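PDB 4L9P: CaaX farnesyltransferase beta subunit Ram1 from Aspergillus fumigatus, which probably forms the peptide-binding half of a zinc-dependent heterodimer that transfers a farnesyl group to a cysteine near the C-terminus of target proteins. Local coordinates for residues P343-R348 and G373-L378; L263-L268 and S456-F461; C101-L104 and I108-S111. One frame throughout, in Å; residues are numbered along the deposited sequence.

Contact 1 of 3, residues P343-R348 and G373-L378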
ATOM      1  N   PRO B 343       3.949  -1.793 -16.621  1.00  6.56           N
ATOM      2  CA  PRO B 343       3.882  -0.386 -17.015  1.00  6.77           C
ATOM      3  C   PRO B 343       3.207   0.443 -15.934  1.00  6.10           C
ATOM      4  O   PRO B 343       3.618   1.598 -15.800  1.00  6.76           O
ATOM      5  CB  PRO B 343       3.061  -0.384 -18.323  1.00  6.61           C
ATOM      6  CG  PRO B 343       2.363  -1.774 -18.393  1.00  8.62           C
ATOM      7  CD  PRO B 343       3.328  -2.691 -17.617  1.00  8.32           C
ATOM      8  N   TRP B 344       2.212  -0.110 -15.203  1.00  4.07           N
ATOM      9  CA  TRP B 344       1.601   0.736 -14.159  1.00  4.08           C
ATOM     10  C   TRP B 344       2.623   1.039 -13.044  1.00  3.62           C
ATOM     11  O   TRP B 344       2.686   2.163 -12.511  1.00  4.17           O
ATOM     12  CB  TRP B 344       0.408  -0.049 -13.594  1.00  4.84           C
ATOM     13  CG  TRP B 344      -0.228   0.655 -12.418  1.00  3.55           C
ATOM     14  CD1 TRP B 344      -1.206   1.636 -12.455  1.00  3.85           C
ATOM     15  CD2 TRP B 344       0.065   0.415 -11.049  1.00  2.94           C
ATOM     16  NE1 TRP B 344      -1.525   2.016 -11.148  1.00  4.29           N
ATOM     17  CE2 TRP B 344      -0.751   1.300 -10.266  1.00  4.16           C
ATOM     18  CE3 TRP B 344       0.980  -0.435 -10.407  1.00  3.82           C
ATOM     19  CZ2 TRP B 344      -0.754   1.274  -8.865  1.00  3.90           C
ATOM     20  CZ3 TRP B 344       0.983  -0.453  -9.007  1.00  4.75           C
ATOM     21  CH2 TRP B 344       0.152   0.440  -8.245  1.00  4.37           C
ATOM     22  N   LEU B 345       3.438   0.037 -12.691  1.00  3.65           N
ATOM     23  CA  LEU B 345       4.482   0.266 -11.672  1.00  3.86           C
ATOM     24  C   LEU B 345       5.505   1.273 -12.191  1.00  4.44           C
ATOM     25  O   LEU B 345       5.856   2.231 -11.471  1.00  4.88           O
ATOM     26  CB  LEU B 345       5.142  -1.067 -11.343  1.00  6.16           C
ATOM     27  CG  LEU B 345       5.911  -1.079 -10.054  1.00  8.71           C
ATOM     28  CD1 LEU B 345       4.923  -0.951  -8.827  1.00  7.92           C
ATOM     29  CD2 LEU B 345       6.668  -2.416  -9.918  1.00 10.11           C
ATOM     30  N   SER B 346       5.913   1.124 -13.462  1.00  4.58           N
ATOM     31  CA  SER B 346       6.837   2.092 -14.040  1.00  4.95           C
ATOM     32  C   SER B 346       6.251   3.508 -14.034  1.00  4.07           C
ATOM     33  O   SER B 346       6.963   4.495 -13.703  1.00  4.56           O
ATOM     34  CB  SER B 346       7.145   1.587 -15.456  1.00  5.70           C
ATOM     35  OG  SER B 346       7.838   2.594 -16.208  1.00  5.85           O
ATOM     36  N   ALA B 347       4.947   3.613 -14.317  1.00  3.91           N
ATOM     37  CA  ALA B 347       4.312   4.923 -14.391  1.00  3.72           C
ATOM     38  C   ALA B 347       4.147   5.605 -13.019  1.00  4.27           C
ATOM     39  O   ALA B 347       3.719   6.754 -12.969  1.00  5.23           O
ATOM     40  CB  ALA B 347       2.888   4.768 -15.027  1.00  5.65           C
ATOM     41  N   ARG B 348       4.456   4.909 -11.933  1.00  3.58           N
ATOM     42  CA  ARG B 348       4.403   5.593 -10.633  1.00  3.92           C
ATOM     43  C   ARG B 348       5.447   6.689 -10.486  1.00  3.97           C
ATOM     44  O   ARG B 348       5.286   7.593  -9.652  1.00  4.46           O
ATOM     45  CB  ARG B 348       4.646   4.584  -9.472  1.00  4.67           C
ATOM     46  CG  ARG B 348       3.692   3.349  -9.472  1.00  5.17           C
ATOM     47  CD  ARG B 348       2.318   3.579  -8.715  1.00  5.92           C
ATOM     48  NE  ARG B 348       1.724   4.870  -9.049  1.00  6.24           N
ATOM     49  CZ  ARG B 348       1.138   5.155 -10.208  1.00  6.89           C
ATOM     50  NH1 ARG B 348       0.693   6.404 -10.438  1.00  8.54           N
ATOM     51  NH2 ARG B 348       1.035   4.201 -11.142  1.00  6.67           N
ATOM     52  N   GLY B 373       8.954   1.370  -4.308  1.00  4.11           N
ATOM     53  CA  GLY B 373      10.361   1.014  -4.594  1.00  4.55           C
ATOM     54  C   GLY B 373      10.615  -0.473  -4.366  1.00  4.27           C
ATOM     55  O   GLY B 373      11.276  -1.137  -5.175  1.00  6.18           O
ATOM     56  N   ASN B 374      10.085  -1.031  -3.273  1.00  4.62           N
ATOM     57  CA  ASN B 374      10.340  -2.427  -2.963  1.00  4.69           C
ATOM     58  C   ASN B 374       9.442  -3.385  -3.708  1.00  4.42           C
ATOM     59  O   ASN B 374       9.655  -4.622  -3.621  1.00  7.21           O
ATOM     60  CB  ASN B 374      10.327  -2.679  -1.449  1.00  6.13           C
ATOM     61  CG  ASN B 374      11.718  -2.453  -0.848  1.00  8.60           C
ATOM     62  OD1 ASN B 374      12.736  -2.896  -1.460  1.00 10.53           O
ATOM     63  ND2 ASN B 374      11.794  -1.861   0.342  1.00 10.48           N
ATOM     64  N   CYS B 375       8.486  -2.868  -4.514  1.00  3.71           N
ATOM     65  CA  CYS B 375       7.875  -3.769  -5.503  1.00  4.13           C
ATOM     66  C   CYS B 375       8.898  -4.170  -6.562  1.00  4.64           C
ATOM     67  O   CYS B 375       8.790  -5.265  -7.163  1.00  6.03           O
ATOM     68  CB  CYS B 375       6.711  -3.137  -6.258  1.00  5.05           C
ATOM     69  SG  CYS B 375       5.222  -2.953  -5.209  1.00  5.90           S
ATOM     70  N   TRP B 376       9.887  -3.307  -6.827  1.00  4.87           N
ATOM     71  CA  TRP B 376      10.789  -3.578  -7.952  1.00  4.68           C
ATOM     72  C   TRP B 376      11.655  -4.847  -7.811  1.00  4.80           C
ATOM     73  O   TRP B 376      11.733  -5.634  -8.765  1.00  5.71           O
ATOM     74  CB  TRP B 376      11.651  -2.344  -8.299  1.00  5.02           C
ATOM     75  CG  TRP B 376      10.790  -1.336  -9.046  1.00  5.82           C
ATOM     76  CD1 TRP B 376      10.359  -0.065  -8.604  1.00  6.70           C
ATOM     77  CD2 TRP B 376      10.211  -1.511 -10.362  1.00  6.37           C
ATOM     78  NE1 TRP B 376       9.582   0.536  -9.595  1.00  6.92           N
ATOM     79  CE2 TRP B 376       9.469  -0.315 -10.666  1.00  6.72           C
ATOM     80  CE3 TRP B 376      10.240  -2.554 -11.303  1.00  7.74           C
ATOM     81  CZ2 TRP B 376       8.789  -0.139 -11.868  1.00  8.05           C
ATOM     82  CZ3 TRP B 376       9.505  -2.395 -12.511  1.00  9.13           C
ATOM     83  CH2 TRP B 376       8.813  -1.186 -12.773  1.00  9.72           C
ATOM     84  N   PRO B 377      12.293  -5.072  -6.643  1.00  5.23           N
ATOM     85  CA  PRO B 377      13.052  -6.339  -6.541  1.00  5.77           C
ATOM     86  C   PRO B 377      12.130  -7.545  -6.667  1.00  5.81           C
ATOM     87  O   PRO B 377      12.601  -8.595  -7.166  1.00  6.78           O
ATOM     88  CB  PRO B 377      13.665  -6.293  -5.124  1.00  7.31           C
ATOM     89  CG  PRO B 377      13.552  -4.872  -4.649  1.00  9.25           C
ATOM     90  CD  PRO B 377      12.506  -4.158  -5.503  1.00  7.22           C
ATOM     91  N   LEU B 378      10.882  -7.416  -6.221  1.00  5.47           N
ATOM     92  CA  LEU B 378       9.956  -8.565  -6.303  1.00  5.42           C
ATOM     93  C   LEU B 378       9.604  -8.820  -7.764  1.00  5.82           C
ATOM     94  O   LEU B 378       9.669  -9.978  -8.245  1.00  6.90           O
ATOM     95  CB  LEU B 378       8.653  -8.287  -5.508  1.00  6.34           C
ATOM     96  CG  LEU B 378       8.957  -7.986  -4.038  1.00  5.98           C
ATOM     97  CD1 LEU B 378       7.599  -7.669  -3.302  1.00  8.16           C
ATOM     98  CD2 LEU B 378       9.724  -9.075  -3.291  1.00  6.71           C
TER
HETATM   99  O   HOH W   1       8.431   3.006 -10.627  1.00  9.73           O

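Contact 2 of 3, residues L263-L268 and S456-F461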
ATOM      1  N   LEU B 263       7.405 -15.448  10.065  1.00  5.92           N
ATOM      2  CA  LEU B 263       8.547 -15.209  10.948  1.00  5.55           C
ATOM      3  C   LEU B 263       8.450 -16.017  12.268  1.00  6.74           C
ATOM      4  O   LEU B 263       9.476 -16.280  12.875  1.00  8.20           O
ATOM      5  CB  LEU B 263       8.682 -13.713  11.281  1.00  6.74           C
ATOM      6  CG  LEU B 263       9.106 -12.901  10.073  1.00  6.89           C
ATOM      7  CD1 LEU B 263       9.078 -11.372  10.463  1.00  7.97           C
ATOM      8  CD2 LEU B 263      10.514 -13.254   9.600  1.00  8.35           C
ATOM      9  N   LEU B 264       7.244 -16.375  12.723  1.00  6.80           N
ATOM     10  CA  LEU B 264       7.049 -17.154  13.949  1.00  7.68           C
ATOM     11  C   LEU B 264       6.951 -18.672  13.646  1.00  8.41           C
ATOM     12  O   LEU B 264       6.715 -19.461  14.563  1.00  9.86           O
ATOM     13  CB  LEU B 264       5.776 -16.697  14.665  1.00  9.09           C
ATOM     14  CG  LEU B 264       5.795 -15.211  15.116  1.00 10.05           C
ATOM     15  CD1 LEU B 264       4.483 -14.997  15.887  1.00 10.66           C
ATOM     16  CD2 LEU B 264       7.029 -14.749  15.888  1.00 12.04           C
ATOM     17  N   ASP B 265       7.148 -19.068  12.384  1.00  9.27           N
ATOM     18  CA  ASP B 265       7.015 -20.460  11.923  1.00  9.65           C
ATOM     19  C   ASP B 265       5.714 -21.080  12.490  1.00  9.68           C
ATOM     20  O   ASP B 265       5.731 -22.153  13.127  1.00 10.97           O
ATOM     21  CB  ASP B 265       8.231 -21.289  12.347  1.00 10.99           C
ATOM     22  CG  ASP B 265       8.205 -22.702  11.746  1.00 13.69           C
ATOM     23  OD1 ASP B 265       7.675 -22.811  10.596  1.00 15.44           O
ATOM     24  OD2 ASP B 265       8.640 -23.697  12.434  1.00 15.87           O
ATOM     25  N   LEU B 266       4.589 -20.415  12.279  1.00  8.30           N
ATOM     26  CA  LEU B 266       3.350 -20.998  12.758  1.00  7.99           C
ATOM     27  C   LEU B 266       2.925 -22.147  11.865  1.00  8.43           C
ATOM     28  O   LEU B 266       3.314 -22.233  10.698  1.00  9.17           O
ATOM     29  CB  LEU B 266       2.217 -19.959  12.731  1.00  8.41           C
ATOM     30  CG  LEU B 266       2.511 -18.713  13.596  1.00  9.46           C
ATOM     31  CD1 LEU B 266       1.315 -17.750  13.580  1.00  9.90           C
ATOM     32  CD2 LEU B 266       2.910 -19.081  15.056  1.00 10.28           C
ATOM     33  N   PRO B 267       2.104 -23.065  12.394  1.00  9.33           N
ATOM     34  CA  PRO B 267       1.642 -24.133  11.510  1.00  8.93           C
ATOM     35  C   PRO B 267       0.832 -23.612  10.337  1.00  8.27           C
ATOM     36  O   PRO B 267       0.032 -22.683  10.485  1.00  7.60           O
ATOM     37  CB  PRO B 267       0.723 -24.976  12.444  1.00 10.14           C
ATOM     38  CG  PRO B 267       1.200 -24.697  13.812  1.00 10.56           C
ATOM     39  CD  PRO B 267       1.611 -23.203  13.776  1.00  9.81           C
ATOM     40  N   LEU B 268       1.048 -24.190   9.170  1.00  8.28           N
ATOM     41  CA  LEU B 268       0.293 -23.869   7.968  1.00  7.69           C
ATOM     42  C   LEU B 268      -1.194 -24.202   8.077  1.00  6.93           C
ATOM     43  O   LEU B 268      -2.041 -23.453   7.537  1.00  7.25           O
ATOM     44  CB  LEU B 268       0.938 -24.621   6.804  1.00 10.58           C
ATOM     45  CG  LEU B 268       0.257 -24.539   5.475  1.00 14.82           C
ATOM     46  CD1 LEU B 268       0.243 -23.111   5.002  1.00 16.24           C
ATOM     47  CD2 LEU B 268       1.035 -25.444   4.434  1.00 16.95           C
ATOM     48  N   SER B 456      15.721 -21.266   5.727  1.00 29.69           N
ATOM     49  CA  SER B 456      14.687 -22.125   6.303  1.00 30.94           C
ATOM     50  C   SER B 456      14.965 -23.580   6.020  1.00 34.02           C
ATOM     51  O   SER B 456      15.437 -23.937   4.918  1.00 33.80           O
ATOM     52  CB  SER B 456      13.291 -21.778   5.768  1.00 30.65           C
ATOM     53  OG  SER B 456      12.298 -22.701   6.257  1.00 30.74           O
ATOM     54  N   SER B 457      14.675 -24.409   7.025  1.00 36.34           N
ATOM     55  CA  SER B 457      14.766 -25.851   6.895  1.00 38.04           C
ATOM     56  C   SER B 457      13.518 -26.458   6.256  1.00 37.74           C
ATOM     57  O   SER B 457      13.533 -27.623   5.846  1.00 38.61           O
ATOM     58  CB  SER B 457      15.031 -26.477   8.260  1.00 39.60           C
ATOM     59  OG  SER B 457      16.293 -26.048   8.741  1.00 40.76           O
ATOM     60  N   LYS B 458      12.447 -25.673   6.144  1.00 36.14           N
ATOM     61  CA  LYS B 458      11.149 -26.176   5.677  1.00 34.84           C
ATOM     62  C   LYS B 458      10.779 -25.640   4.290  1.00 33.95           C
ATOM     63  O   LYS B 458      11.343 -24.625   3.823  1.00 33.07           O
ATOM     64  CB  LYS B 458      10.046 -25.785   6.698  1.00 34.87           C
ATOM     65  CG  LYS B 458      10.405 -26.182   8.122  1.00 35.40           C
ATOM     66  CD  LYS B 458       9.381 -25.701   9.134  1.00 35.29           C
ATOM     67  CE  LYS B 458       9.707 -26.258  10.536  1.00 34.64           C
ATOM     68  NZ  LYS B 458       8.566 -26.185  11.504  1.00 33.65           N
ATOM     69  N   ASP B 459       9.774 -26.251   3.655  1.00 30.00           N
ATOM     70  CA  ASP B 459       9.435 -25.865   2.275  1.00 30.00           C
ATOM     71  C   ASP B 459       8.549 -24.607   2.105  1.00 30.00           C
ATOM     72  O   ASP B 459       8.713 -23.889   1.149  1.00 30.00           O
ATOM     73  CB  ASP B 459       8.726 -27.003   1.515  1.00 20.00           C
ATOM     74  CG  ASP B 459       9.625 -28.181   1.244  1.00 20.00           C
ATOM     75  OD1 ASP B 459      10.858 -28.085   1.458  1.00 20.00           O
ATOM     76  OD2 ASP B 459       9.001 -29.182   0.732  1.00 20.00           O
ATOM     77  N   ASP B 460       7.569 -24.388   2.987  1.00 30.00           N
ATOM     78  CA  ASP B 460       6.465 -23.414   2.746  1.00 30.00           C
ATOM     79  C   ASP B 460       6.808 -21.997   2.196  1.00 30.00           C
ATOM     80  O   ASP B 460       6.216 -21.468   1.200  1.00 30.00           O
ATOM     81  CB  ASP B 460       5.753 -23.181   4.094  1.00 20.00           C
ATOM     82  CG  ASP B 460       5.837 -24.345   4.937  1.00 20.00           C
ATOM     83  OD1 ASP B 460       4.941 -25.201   4.586  1.00 20.00           O
ATOM     84  OD2 ASP B 460       6.814 -24.379   5.822  1.00 20.00           O
ATOM     85  N   PHE B 461       7.727 -21.391   2.935  1.00 20.57           N
ATOM     86  CA  PHE B 461       8.199 -20.052   2.751  1.00 18.78           C
ATOM     87  C   PHE B 461       9.665 -20.158   2.347  1.00 17.13           C
ATOM     88  O   PHE B 461      10.416 -19.230   2.604  1.00 17.15           O
ATOM     89  CB  PHE B 461       8.107 -19.321   4.098  1.00 18.70           C
ATOM     90  CG  PHE B 461       6.700 -19.208   4.642  1.00 18.26           C
ATOM     91  CD1 PHE B 461       5.799 -18.270   4.122  1.00 19.44           C
ATOM     92  CD2 PHE B 461       6.304 -19.964   5.695  1.00 18.85           C
ATOM     93  CE1 PHE B 461       4.462 -18.147   4.626  1.00 20.73           C
ATOM     94  CE2 PHE B 461       4.953 -19.890   6.199  1.00 20.68           C
ATOM     95  CZ  PHE B 461       4.053 -18.936   5.721  1.00 20.05           C
TER

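Contact 3 of 3, residues C101-L104 and I108-S111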
ATOM      1  N   CYS B 101       9.365  21.386  -5.429  1.00  9.37           N
ATOM      2  CA  CYS B 101      10.510  20.481  -5.519  1.00  8.54           C
ATOM      3  C   CYS B 101      11.643  21.079  -6.323  1.00  9.35           C
ATOM      4  O   CYS B 101      12.795  20.801  -6.004  1.00  9.84           O
ATOM      5  CB  CYS B 101      10.073  19.178  -6.187  1.00  8.44           C
ATOM      6  SG  CYS B 101       9.101  18.095  -5.146  1.00  9.72           S
ATOM      7  N   LEU B 102      11.385  21.931  -7.310  1.00  9.35           N
ATOM      8  CA  LEU B 102      12.466  22.366  -8.243  1.00  9.91           C
ATOM      9  C   LEU B 102      13.658  23.034  -7.573  1.00 11.04           C
ATOM     10  O   LEU B 102      14.769  22.661  -7.870  1.00 11.06           O
ATOM     11  CB  LEU B 102      11.904  23.187  -9.431  1.00 11.19           C
ATOM     12  CG  LEU B 102      11.261  22.309 -10.514  1.00 12.26           C
ATOM     13  CD1 LEU B 102      10.478  23.182 -11.449  1.00 14.26           C
ATOM     14  CD2 LEU B 102      12.352  21.518 -11.281  1.00 13.85           C
ATOM     15  N   PRO B 103      13.437  23.971  -6.636  1.00 11.21           N
ATOM     16  CA  PRO B 103      14.660  24.593  -6.044  1.00 10.85           C
ATOM     17  C   PRO B 103      15.449  23.583  -5.245  1.00  9.18           C
ATOM     18  O   PRO B 103      16.681  23.693  -5.109  1.00  9.83           O
ATOM     19  CB  PRO B 103      14.123  25.677  -5.111  1.00 12.56           C
ATOM     20  CG  PRO B 103      12.643  25.533  -5.143  1.00 15.26           C
ATOM     21  CD  PRO B 103      12.204  24.684  -6.281  1.00 12.53           C
ATOM     22  N   LEU B 104      14.771  22.622  -4.621  1.00  8.87           N
ATOM     23  CA  LEU B 104      15.464  21.586  -3.847  1.00  9.13           C
ATOM     24  C   LEU B 104      16.193  20.606  -4.779  1.00  8.42           C
ATOM     25  O   LEU B 104      17.364  20.235  -4.494  1.00  8.22           O
ATOM     26  CB  LEU B 104      14.435  20.865  -2.976  1.00  9.02           C
ATOM     27  CG  LEU B 104      13.825  21.746  -1.862  1.00  9.36           C
ATOM     28  CD1 LEU B 104      12.508  21.105  -1.418  1.00 10.00           C
ATOM     29  CD2 LEU B 104      14.754  21.825  -0.691  1.00 11.49           C
ATOM     30  N   ILE B 108      19.525  24.548  -4.546  1.00 13.31           N
ATOM     31  CA  ILE B 108      19.675  25.982  -4.301  1.00 14.32           C
ATOM     32  C   ILE B 108      18.768  26.512  -3.211  1.00 15.96           C
ATOM     33  O   ILE B 108      18.679  27.724  -2.986  1.00 18.69           O
ATOM     34  CB  ILE B 108      19.484  26.744  -5.615  1.00 15.42           C
ATOM     35  CG1 ILE B 108      18.028  26.634  -6.146  1.00 16.48           C
ATOM     36  CG2 ILE B 108      20.599  26.324  -6.611  1.00 17.27           C
ATOM     37  CD1 ILE B 108      17.735  27.523  -7.399  1.00 18.48           C
ATOM     38  N   HIS B 109      18.037  25.631  -2.539  1.00 14.80           N
ATOM     39  CA  HIS B 109      17.162  26.113  -1.521  1.00 15.57           C
ATOM     40  C   HIS B 109      17.947  26.337  -0.214  1.00 17.14           C
ATOM     41  O   HIS B 109      18.805  25.511   0.196  1.00 16.46           O
ATOM     42  CB  HIS B 109      16.013  25.097  -1.318  1.00 14.86           C
ATOM     43  CG  HIS B 109      14.876  25.664  -0.533  1.00 16.63           C
ATOM     44  ND1 HIS B 109      14.876  25.724   0.845  1.00 17.16           N
ATOM     45  CD2 HIS B 109      13.715  26.238  -0.940  1.00 19.20           C
ATOM     46  CE1 HIS B 109      13.771  26.312   1.256  1.00 18.43           C
ATOM     47  NE2 HIS B 109      13.057  26.661   0.194  1.00 20.49           N
ATOM     48  N   ASN B 110      17.641  27.421   0.484  1.00 20.13           N
ATOM     49  CA  ASN B 110      18.467  27.759   1.629  1.00 22.28           C
ATOM     50  C   ASN B 110      18.253  26.837   2.834  1.00 21.24           C
ATOM     51  O   ASN B 110      19.037  26.874   3.788  1.00 22.97           O
ATOM     52  CB  ASN B 110      18.282  29.214   2.000  1.00 27.16           C
ATOM     53  CG  ASN B 110      17.158  29.403   2.888  1.00 32.95           C
ATOM     54  OD1 ASN B 110      16.046  28.982   2.589  1.00 35.08           O
ATOM     55  ND2 ASN B 110      17.416  30.021   4.037  1.00 36.45           N
ATOM     56  N   SER B 111      17.245  25.948   2.772  1.00 18.85           N
ATOM     57  CA  SER B 111      17.067  24.997   3.864  1.00 18.10           C
ATOM     58  C   SER B 111      18.044  23.812   3.747  1.00 17.85           C
ATOM     59  O   SER B 111      18.111  22.990   4.653  1.00 19.89           O
ATOM     60  CB  SER B 111      15.643  24.414   3.840  1.00 17.63           C
ATOM     61  OG  SER B 111      15.413  23.665   2.644  1.00 17.58           O
TER

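Contact 1 of 3, residues P343-R348 and G373-L378
Leu345 and Trp376 meet as a methyl group standing over the face of an indole. Leu345 CD2 stands 3.5 Å from the centroid of the six-membered ring of Trp376, only 6° off the ring normal, which makes this a CH-pi contact over the centre of the face. Leu345 CG follows over the same face, 3.5 Å from Trp376 CZ2. Both methyls of Leu345 also touch Cys375: Leu345 CD2 is 3.7 Å from Cys375 CB, and Leu345 CD1 lies near the same atom and SG. With chi1 at -162°, Leu345 CG lies anti to its backbone N and reaches the indole; chi2 then sets which methyl faces the ring. At the rim of the indole, Ser346 N approaches Trp376 CZ2 near the ring plane. A water lying in that plane accepts from Trp376 NE1 at 2.9 Å and donates to Leu345 O at 2.8 Å.

Farther out, Tyr401 stacks on Trp376, while Ser346 OG is hydrogen-bonded to Arg342 NE of the alpha subunit Ram2. The contact thus joins helix 338-346 to helix 375-384 inside the alpha-alpha toroid. Apolar contact over the ring face supplies the packing, and the single water satisfies the buried indole N-H and links it to the backbone carbonyl of Leu345.

Contact 2 of 3, residues L263-L268 and S456-F461
A Schellman motif ends helix 251-263 of the alpha-alpha toroid, and the aspartate at its turn forms a salt bridge with a distant loop. Asp265 has left helical geometry with positive phi, and its carboxylate meets the ammonium of Lys458, which lies in the loop between strands 446-449 and 468-471. Lys458 NZ donates to Asp265 OD2 at 2.7 Å, and OD2 receives it through its syn lone pair, on the side of the other oxygen. The second carboxylate oxygen is less involved: Asp265 OD1 is 3.6 Å from Lys458 NZ, so the bridge is made essentially through one oxygen.

The two side chains reach for each other from opposite directions. Lys458 is extended beyond CG, with chi2 175° and chi3 174°, and this full length allows an exposed residue to meet a buried carboxylate. Its last methylenes approach the carboxylate too, Lys458 CD lying 3.7 Å from Asp265 OD1. At the base of the lysine, Ser456 OG accepts from Lys458 N at 3.0 Å, an ST turn at the backbone of Lys458. The same hydroxyl is hydrogen-bonded to Glu513 and Arg509 of helix 502-513, and Arg509 also makes a long, weak ion pair with Asp265 OD1. Helix 502-513 therefore touches both halves of the contact.

Asp460 adds a second negative charge nearby, its OD2 lying 5.1 Å from Asp265 OD1. The positive charge of Lys458 probably offsets part of the negative charge of Asp265. Where Leu268 meets Asp460 there is no polar bond: the methyl Leu268 CD2 sits 3.9 Å from Asp460 OD1.

Contact 3 of 3, residues C101-L104 and I108-S111
The chain turns sharply after helix 89-105, bringing Leu104 and His109 to a CA separation of 5.4 Å, and Ile108 N bonds back to Pro103 O at 3.0 Å. This is a helix-terminating turn at the surface, closed by a backbone bond across five residues. The bond is well formed, with the donor almost in line with the carbonyl.

Side chains then fold against the last turn of the helix. Ile108 CG1, placed between its own backbone N and carbonyl carbon (chi1 67°), comes within 3.4 Å of Pro103 O and lies beside Pro103 CB. His109 and Leu104 run side by side in the same direction, and Leu104 CD2 packs on His109 CB at 3.6 Å. Pro103 CB approaches the imidazole at its edge, near the ring plane, whereas Leu104 CD2 meets the ring obliquely. Beyond the segments, Gln112 draws the turn together through hydrogen bonds to Leu104 O and His109 N, while the buried Leu104 also rests on Pro425 and Cys413.

What fixes the imidazole is a pair of bonds to Ser111. Ser111 N donates to His109 ND1 at a nearly straight angle of 161°, although from 23° out of the ring plane. His109 ND1 also shares a hydrogen bond with Ser111 OG at 2.8 Å.

In the fold
Along the chain, contact 3 closes first, at the end of helix 89-105; contact 2 then opens at the end of helix 251-263, and contact 1 is nested within the long loop that contact 2 closes. Contacts 1 and 2 both belong to the alpha-alpha toroid, with centres 28 Å apart. Contacts 2 and 3 lie on opposite sides of the chain's centre, their own centres 48 Å apart. No two of them touch. Contact 1, with the side chain of Cys375 about 11 Å from the bound isoprenoid analogue, joins two toroid helices beside the alpha subunit, whereas contact 2 ties the end of a toroid helix to a loop nearly 190 residues along the chain.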